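Local coordinates for protein ochratoxinase (Aspergillus niger, PDB 4C65) that hydrolyses the amide bond of ochratoxin A with the help of zinc, releasing L-phenylalanine, and acts as a carboxypeptidase with preference for C-terminal aromatic residues, at residues A[221-225]-A[226-230]. Residues are numbered along the deposited sequence; the frame is centred on the assembly and turned at random.
Sequences AQFSP and EELKV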
# COMPACT_ATOMS: atom_id res chain seq x y z
N ALA A 221 19.66 -17.82 -22.74
CA ALA A 221 20.16 -17.63 -21.39
C ALA A 221 19.19 -16.77 -20.62
O ALA A 221 18.41 -16.03 -21.22
CB ALA A 221 21.54 -16.97 -21.43
N GLN A 222 19.23 -16.88 -19.30
CA GLN A 222 18.37 -16.07 -18.41
C GLN A 222 19.19 -15.47 -17.29
O GLN A 222 20.15 -16.09 -16.83
CB GLN A 222 17.24 -16.91 -17.84
CG GLN A 222 16.13 -17.17 -18.83
CD GLN A 222 14.94 -17.86 -18.21
OE1 GLN A 222 14.88 -18.10 -17.00
NE2 GLN A 222 14.01 -18.24 -19.06
N PHE A 223 18.76 -14.27 -16.85
CA PHE A 223 19.57 -13.35 -16.04
C PHE A 223 20.72 -12.80 -16.89
O PHE A 223 21.17 -13.44 -17.82
CB PHE A 223 20.13 -14.02 -14.77
CG PHE A 223 19.14 -14.13 -13.63
CD1 PHE A 223 18.58 -12.99 -13.07
CD2 PHE A 223 18.81 -15.36 -13.08
CE1 PHE A 223 17.71 -13.09 -12.01
CE2 PHE A 223 17.93 -15.46 -12.03
CZ PHE A 223 17.37 -14.33 -11.51
N SER A 224 21.17 -11.60 -16.56
CA SER A 224 22.36 -11.03 -17.15
C SER A 224 23.57 -11.67 -16.49
O SER A 224 23.48 -12.11 -15.36
CB SER A 224 22.40 -9.52 -16.90
OG SER A 224 22.55 -9.23 -15.53
N PRO A 225 24.72 -11.65 -17.17
CA PRO A 225 25.97 -12.03 -16.51
C PRO A 225 26.26 -11.22 -15.24
O PRO A 225 26.79 -11.77 -14.30
CB PRO A 225 27.05 -11.76 -17.59
CG PRO A 225 26.33 -11.86 -18.88
CD PRO A 225 24.92 -11.35 -18.60
N GLU A 226 25.91 -9.93 -15.22
CA GLU A 226 26.09 -9.10 -14.04
C GLU A 226 25.27 -9.65 -12.83
O GLU A 226 25.77 -9.74 -11.71
CB GLU A 226 25.65 -7.65 -14.30
CG GLU A 226 26.34 -6.94 -15.46
CD GLU A 226 25.67 -7.14 -16.83
OE1 GLU A 226 25.54 -8.29 -17.31
OE2 GLU A 226 25.25 -6.12 -17.43
N GLU A 227 24.01 -10.01 -13.06
CA GLU A 227 23.20 -10.58 -11.99
C GLU A 227 23.74 -11.93 -11.54
O GLU A 227 23.84 -12.18 -10.34
CB GLU A 227 21.75 -10.75 -12.44
CG GLU A 227 20.98 -9.45 -12.51
CD GLU A 227 19.81 -9.53 -13.45
OE1 GLU A 227 20.06 -9.65 -14.66
OE2 GLU A 227 18.63 -9.49 -12.99
N LEU A 228 24.11 -12.79 -12.49
CA LEU A 228 24.59 -14.12 -12.15
C LEU A 228 25.86 -14.05 -11.29
O LEU A 228 26.00 -14.80 -10.35
CB LEU A 228 24.83 -14.97 -13.40
CG LEU A 228 23.61 -15.46 -14.18
CD1 LEU A 228 24.06 -16.14 -15.47
CD2 LEU A 228 22.78 -16.40 -13.33
N LYS A 229 26.76 -13.15 -11.62
CA LYS A 229 27.99 -13.01 -10.85
C LYS A 229 27.69 -12.58 -9.41
O LYS A 229 28.28 -13.10 -8.48
CB LYS A 229 28.91 -11.99 -11.54
CG LYS A 229 30.23 -11.74 -10.85
CD LYS A 229 31.06 -10.78 -11.68
CE LYS A 229 32.44 -10.49 -11.07
NZ LYS A 229 32.53 -9.11 -10.46
N VAL A 230 26.82 -11.59 -9.26
CA VAL A 230 26.40 -11.14 -7.94
C VAL A 230 25.74 -12.27 -7.15
O VAL A 230 26.10 -12.53 -6.01
CB VAL A 230 25.48 -9.90 -8.04
CG1 VAL A 230 24.75 -9.62 -6.75
CG2 VAL A 230 26.31 -8.70 -8.45
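Ser224 and Glu227 grip each other at the start of helix 225-237. Glu227 N donates to Ser224 OG over 3.0 Å, and the hydroxyl in turn gives its proton to Glu227 OE1, 2.7 Å from OG, on the anti lone pair of that oxygen. Ser224 N adds a hydrogen bond to Glu227 OE1 at 2.9 Å, from above the carboxylate plane. With chi1 at 66°, Ser224 OG sits between its own backbone N and carbonyl carbon, where it can serve both the amide and the carboxylate. This reciprocal pairing is a capping box with Ser224 as N-cap; it ends the loop that follows strand 203-206 of the twisted TIM barrel, the strand carrying the zinc ligand Lys204. Helical bonding starts at once, Leu228 N reaching Ser224 O at 3.0 Å and Lys229 N reaching Pro225 O. On the buried flank the Phe223 ring stands at 89° to the Glu227 carboxylate, whose OE2 lies at the ring edge 3.5 Å from Phe223 CD1 and also accepts from Gly184 N. Beside it, Leu228 CG packs on Phe223 CB at 3.8 Å, while Val188 of helix 185-198 touches Phe223 and Ala254 and Ala258 of helix 249-258 touch Leu228. Arg189 and Arg193 of a second subunit of the homooctamer form salt bridges with Glu226 OE2 and Glu227 OE1; Arg193, with the two Ser224 donors, probably favours the deprotonated Glu227 carboxylate. The solvent side is looser: Pro225 and Lys229 are exposed, and Lys229 CB merely rests 3.5 Å from Pro225 O as its chain runs outward.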